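Local coordinates for protein fructose-bisphosphate aldolase (Thermus caldophilus, PDB 2FJK) that is a class II fructose-bisphosphate aldolase, an enzyme of TIM-barrel type modelled here with bound 1,3-dihydroxyacetonephosphate, at residues Q31-P43 with K289-G303. Residues are numbered along the deposited sequence; the frame is centred on the assembly and turned at random.
Sequences QAILEAAEEMKSP and KEVVKSRMELFGSVG
K289 lays its fully extended chain across E35 and E39, meeting each at about a right angle. With CG anti to the backbone N, the lysine runs past A32, its CG 3.6 Å from A32 O, and carries NZ up to the two carboxylates. NZ donates to the anti lone pair of E35 OE1 at 3.1 Å; its second bond, to E39 OE2, is weak and less surely placed. The other oxygen, E39 OE1, forms a long salt bridge with K293 NZ at 3.5 Å, and K293 in turn forms a weak salt bridge with E290, so that five residues share one network.

Beside these charges, segments 31-38 and 289-299 cross at -43°, their axes approaching to 8.3 Å. A36 is the knob in the hole formed by K289, V292, K293 and M296, and its CB meets V292 CG1 at 3.5 Å. I33, about one turn earlier, leans on the other branch of V292; both rest on F22 of strand 19-23, so both helices pack on this barrel strand.

Past the end of helix 27-38, M40 reaches over the second helix. Its chain, bent at chi2 and chi3, sets SE across K293, 3.8 Å from CE, while CG lies alongside the branches of V302. M40 O receives G303 N at 2.6 Å; N lies nearly along the C=O axis (171°), but its N-H is bent off the line to O (142°). S42 OG and S301 OG approach to a very short 2.5 Å, both residues being buried.

The two outer helices are thus joined by a partly exposed ionic network along one flank, apolar packing beside it, and hydrogen bonds where both helices have ended; K289 NZ is shared by two carboxylates and E39 by two lysines, which probably favours their charged forms.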
loop_
_atom_site.group_PDB
_atom_site.type_symbol
_atom_site.label_atom_id
_atom_site.label_comp_id
_atom_site.label_asym_id
_atom_site.label_seq_id
_atom_site.Cartn_x
_atom_site.Cartn_y
_atom_site.Cartn_z
ATOM N N GLN A 31 6.396 -16.256 3.218
ATOM C CA GLN A 31 6.234 -16.273 4.667
ATOM C C GLN A 31 7.363 -17.059 5.324
ATOM O O GLN A 31 7.969 -16.604 6.307
ATOM C CB GLN A 31 4.906 -16.923 5.043
ATOM C CG GLN A 31 3.695 -16.225 4.463
ATOM C CD GLN A 31 2.410 -16.931 4.843
ATOM O OE1 GLN A 31 2.232 -18.114 4.558
ATOM N NE2 GLN A 31 1.511 -16.210 5.492
ATOM N N ALA A 32 7.625 -18.250 4.785
ATOM C CA ALA A 32 8.675 -19.118 5.320
ATOM C C ALA A 32 10.025 -18.405 5.319
ATOM O O ALA A 32 10.742 -18.399 6.327
ATOM C CB ALA A 32 8.765 -20.406 4.505
ATOM N N ILE A 33 10.362 -17.801 4.187
ATOM C CA ILE A 33 11.621 -17.098 4.073
ATOM C C ILE A 33 11.743 -15.953 5.072
ATOM O O ILE A 33 12.738 -15.869 5.792
ATOM C CB ILE A 33 11.826 -16.525 2.669
ATOM C CG1 ILE A 33 11.809 -17.649 1.624
ATOM C CG2 ILE A 33 13.144 -15.783 2.616
ATOM C CD1 ILE A 33 11.814 -17.128 0.194
ATOM N N LEU A 34 10.742 -15.069 5.094
ATOM C CA LEU A 34 10.743 -13.915 5.991
ATOM C C LEU A 34 10.665 -14.266 7.474
ATOM O O LEU A 34 11.259 -13.581 8.311
ATOM C CB LEU A 34 9.597 -12.959 5.643
ATOM C CG LEU A 34 9.746 -12.157 4.344
ATOM C CD1 LEU A 34 8.590 -11.187 4.206
ATOM C CD2 LEU A 34 11.067 -11.412 4.350
ATOM N N GLU A 35 9.928 -15.317 7.809
ATOM C CA GLU A 35 9.816 -15.720 9.205
ATOM C C GLU A 35 11.170 -16.259 9.642
ATOM O O GLU A 35 11.648 -15.952 10.745
ATOM C CB GLU A 35 8.749 -16.792 9.373
ATOM C CG GLU A 35 7.339 -16.268 9.264
ATOM C CD GLU A 35 6.318 -17.376 9.332
ATOM O OE1 GLU A 35 6.516 -18.298 10.146
ATOM O OE2 GLU A 35 5.316 -17.320 8.586
ATOM N N ALA A 36 11.784 -17.059 8.771
ATOM C CA ALA A 36 13.099 -17.614 9.055
ATOM C C ALA A 36 14.036 -16.427 9.292
ATOM O O ALA A 36 14.899 -16.469 10.164
ATOM C CB ALA A 36 13.586 -18.451 7.871
ATOM N N ALA A 37 13.842 -15.359 8.528
ATOM C CA ALA A 37 14.665 -14.160 8.683
ATOM C C ALA A 37 14.409 -13.453 10.027
ATOM O O ALA A 37 15.356 -13.010 10.680
ATOM C CB ALA A 37 14.409 -13.198 7.533
ATOM N N GLU A 38 13.144 -13.334 10.433
ATOM C CA GLU A 38 12.827 -12.679 11.709
ATOM C C GLU A 38 13.494 -13.518 12.793
ATOM O O GLU A 38 14.194 -12.993 13.655
ATOM C CB GLU A 38 11.311 -12.600 11.934
ATOM C CG GLU A 38 10.575 -11.737 10.911
ATOM C CD GLU A 38 11.002 -10.280 10.947
ATOM O OE1 GLU A 38 12.158 -10.001 11.338
ATOM O OE2 GLU A 38 10.189 -9.410 10.568
ATOM N N GLU A 39 13.267 -14.827 12.754
ATOM C CA GLU A 39 13.943 -15.711 13.694
ATOM C C GLU A 39 15.379 -15.603 13.170
ATOM O O GLU A 39 15.588 -15.225 12.018
ATOM C CB GLU A 39 13.437 -17.149 13.547
ATOM C CG GLU A 39 12.009 -17.359 14.009
ATOM C CD GLU A 39 11.559 -18.807 13.895
ATOM O OE1 GLU A 39 12.364 -19.714 14.198
ATOM O OE2 GLU A 39 10.391 -19.034 13.518
HETATM N N MSE A 40 16.373 -15.907 13.986
HETATM C CA MSE A 40 17.747 -15.796 13.504
HETATM C C MSE A 40 18.185 -14.344 13.343
HETATM O O MSE A 40 19.375 -14.077 13.196
HETATM C CB MSE A 40 17.914 -16.515 12.157
HETATM C CG MSE A 40 18.547 -17.891 12.251
HETATM SE SE MSE A 40 17.398 -19.180 13.072
HETATM C CE MSE A 40 17.672 -18.691 14.930
ATOM N N LYS A 41 17.232 -13.412 13.374
ATOM C CA LYS A 41 17.539 -11.987 13.231
ATOM C C LYS A 41 18.561 -11.803 12.117
ATOM O O LYS A 41 19.639 -11.233 12.334
ATOM C CB LYS A 41 18.134 -11.417 14.528
ATOM C CG LYS A 41 17.335 -11.676 15.808
ATOM C CD LYS A 41 18.055 -11.046 17.001
ATOM C CE LYS A 41 17.437 -11.449 18.333
ATOM N NZ LYS A 41 16.063 -10.907 18.515
ATOM N N SER A 42 18.230 -12.285 10.924
ATOM C CA SER A 42 19.152 -12.188 9.801
ATOM C C SER A 42 18.668 -11.336 8.639
ATOM O O SER A 42 17.469 -11.244 8.378
ATOM C CB SER A 42 19.466 -13.593 9.277
ATOM O OG SER A 42 20.225 -13.539 8.080
ATOM N N PRO A 43 19.600 -10.672 7.940
ATOM C CA PRO A 43 19.186 -9.855 6.798
ATOM C C PRO A 43 18.804 -10.903 5.758
ATOM O O PRO A 43 19.220 -12.046 5.886
ATOM C CB PRO A 43 20.462 -9.097 6.439
ATOM C CG PRO A 43 21.561 -10.057 6.869
ATOM C CD PRO A 43 21.052 -10.556 8.186
ATOM N N LYS A 289 10.849 -23.187 5.620
ATOM C CA LYS A 289 11.335 -22.271 6.643
ATOM C C LYS A 289 12.551 -22.875 7.339
ATOM O O LYS A 289 13.546 -22.188 7.571
ATOM C CB LYS A 289 10.230 -22.004 7.664
ATOM C CG LYS A 289 10.598 -21.081 8.792
ATOM C CD LYS A 289 9.390 -20.909 9.708
ATOM C CE LYS A 289 9.752 -20.204 11.007
ATOM N NZ LYS A 289 8.527 -19.956 11.816
ATOM N N GLU A 290 12.469 -24.162 7.660
ATOM C CA GLU A 290 13.576 -24.834 8.332
ATOM C C GLU A 290 14.802 -24.886 7.433
ATOM O O GLU A 290 15.934 -24.763 7.904
ATOM C CB GLU A 290 13.170 -26.247 8.761
ATOM C CG GLU A 290 12.091 -26.261 9.848
ATOM C CD GLU A 290 12.453 -25.385 11.040
ATOM O OE1 GLU A 290 13.499 -25.630 11.673
ATOM O OE2 GLU A 290 11.692 -24.439 11.341
ATOM N N VAL A 291 14.575 -25.060 6.134
ATOM C CA VAL A 291 15.680 -25.108 5.188
ATOM C C VAL A 291 16.355 -23.752 5.175
ATOM O O VAL A 291 17.583 -23.654 5.263
ATOM C CB VAL A 291 15.205 -25.438 3.748
ATOM C CG1 VAL A 291 16.330 -25.142 2.747
ATOM C CG2 VAL A 291 14.795 -26.899 3.664
ATOM N N VAL A 292 15.548 -22.702 5.073
ATOM C CA VAL A 292 16.095 -21.354 5.039
ATOM C C VAL A 292 16.939 -21.070 6.283
ATOM O O VAL A 292 18.038 -20.520 6.182
ATOM C CB VAL A 292 14.984 -20.293 4.935
ATOM C CG1 VAL A 292 15.604 -18.885 4.994
ATOM C CG2 VAL A 292 14.207 -20.481 3.627
ATOM N N LYS A 293 16.422 -21.450 7.446
ATOM C CA LYS A 293 17.128 -21.237 8.705
ATOM C C LYS A 293 18.508 -21.873 8.684
ATOM O O LYS A 293 19.506 -21.184 8.893
ATOM C CB LYS A 293 16.302 -21.778 9.882
ATOM C CG LYS A 293 15.153 -20.862 10.276
ATOM C CD LYS A 293 14.175 -21.521 11.231
ATOM C CE LYS A 293 14.838 -21.970 12.524
ATOM N NZ LYS A 293 13.896 -22.761 13.370
ATOM N N SER A 294 18.577 -23.173 8.414
ATOM C CA SER A 294 19.877 -23.842 8.381
ATOM C C SER A 294 20.782 -23.166 7.346
ATOM O O SER A 294 21.994 -23.033 7.545
ATOM C CB SER A 294 19.717 -25.339 8.081
ATOM O OG SER A 294 19.103 -25.580 6.830
ATOM N N ARG A 295 20.174 -22.716 6.255
ATOM C CA ARG A 295 20.898 -22.029 5.190
ATOM C C ARG A 295 21.570 -20.787 5.776
ATOM O O ARG A 295 22.741 -20.504 5.506
ATOM C CB ARG A 295 19.912 -21.611 4.102
ATOM C CG ARG A 295 20.493 -21.546 2.728
ATOM C CD ARG A 295 21.051 -22.895 2.325
ATOM N NE ARG A 295 21.575 -22.827 0.974
ATOM C CZ ARG A 295 22.507 -23.633 0.490
ATOM N NH1 ARG A 295 23.037 -24.587 1.246
ATOM N NH2 ARG A 295 22.914 -23.469 -0.753
HETATM N N MSE A 296 20.809 -20.036 6.568
HETATM C CA MSE A 296 21.334 -18.832 7.203
HETATM C C MSE A 296 22.430 -19.188 8.216
HETATM O O MSE A 296 23.346 -18.399 8.430
HETATM C CB MSE A 296 20.205 -18.056 7.886
HETATM C CG MSE A 296 19.144 -17.568 6.915
HETATM SE SE MSE A 296 17.601 -16.805 7.774
HETATM C CE MSE A 296 16.589 -18.368 8.130
ATOM N N GLU A 297 22.335 -20.366 8.835
ATOM C CA GLU A 297 23.360 -20.809 9.785
ATOM C C GLU A 297 24.660 -21.063 9.032
ATOM O O GLU A 297 25.738 -20.737 9.503
ATOM C CB GLU A 297 22.967 -22.111 10.472
ATOM C CG GLU A 297 21.866 -22.010 11.488
ATOM C CD GLU A 297 21.716 -23.298 12.269
ATOM O OE1 GLU A 297 21.492 -24.355 11.638
ATOM O OE2 GLU A 297 21.830 -23.256 13.513
ATOM N N LEU A 298 24.543 -21.671 7.860
ATOM C CA LEU A 298 25.702 -21.975 7.036
ATOM C C LEU A 298 26.325 -20.695 6.487
ATOM O O LEU A 298 27.541 -20.598 6.349
ATOM C CB LEU A 298 25.286 -22.892 5.882
ATOM C CG LEU A 298 26.334 -23.240 4.823
ATOM C CD1 LEU A 298 27.517 -23.960 5.477
ATOM C CD2 LEU A 298 25.689 -24.113 3.753
ATOM N N PHE A 299 25.485 -19.705 6.198
ATOM C CA PHE A 299 25.956 -18.438 5.644
ATOM C C PHE A 299 26.540 -17.480 6.675
ATOM O O PHE A 299 27.265 -16.552 6.322
ATOM C CB PHE A 299 24.822 -17.733 4.883
ATOM C CG PHE A 299 24.291 -18.517 3.699
ATOM C CD1 PHE A 299 25.008 -19.582 3.162
ATOM C CD2 PHE A 299 23.079 -18.160 3.105
ATOM C CE1 PHE A 299 24.527 -20.280 2.047
ATOM C CE2 PHE A 299 22.592 -18.849 1.991
ATOM C CZ PHE A 299 23.317 -19.912 1.462
ATOM N N GLY A 300 26.224 -17.697 7.948
ATOM C CA GLY A 300 26.743 -16.821 8.981
ATOM C C GLY A 300 26.010 -15.494 9.094
ATOM O O GLY A 300 26.569 -14.511 9.586
ATOM N N SER A 301 24.760 -15.456 8.641
ATOM C CA SER A 301 23.964 -14.233 8.713
ATOM C C SER A 301 23.085 -14.230 9.968
ATOM O O SER A 301 22.308 -13.299 10.196
ATOM C CB SER A 301 23.067 -14.113 7.478
ATOM O OG SER A 301 22.064 -15.115 7.506
ATOM N N VAL A 302 23.184 -15.277 10.776
ATOM C CA VAL A 302 22.378 -15.340 11.990
ATOM C C VAL A 302 22.782 -14.205 12.926
ATOM O O VAL A 302 23.941 -14.115 13.331
ATOM C CB VAL A 302 22.565 -16.686 12.717
ATOM C CG1 VAL A 302 21.715 -16.726 13.976
ATOM C CG2 VAL A 302 22.189 -17.834 11.785
ATOM N N GLY A 303 21.832 -13.323 13.238
ATOM C CA GLY A 303 22.103 -12.209 14.136
ATOM C C GLY A 303 22.807 -11.009 13.525
ATOM O O GLY A 303 23.217 -10.086 14.239
#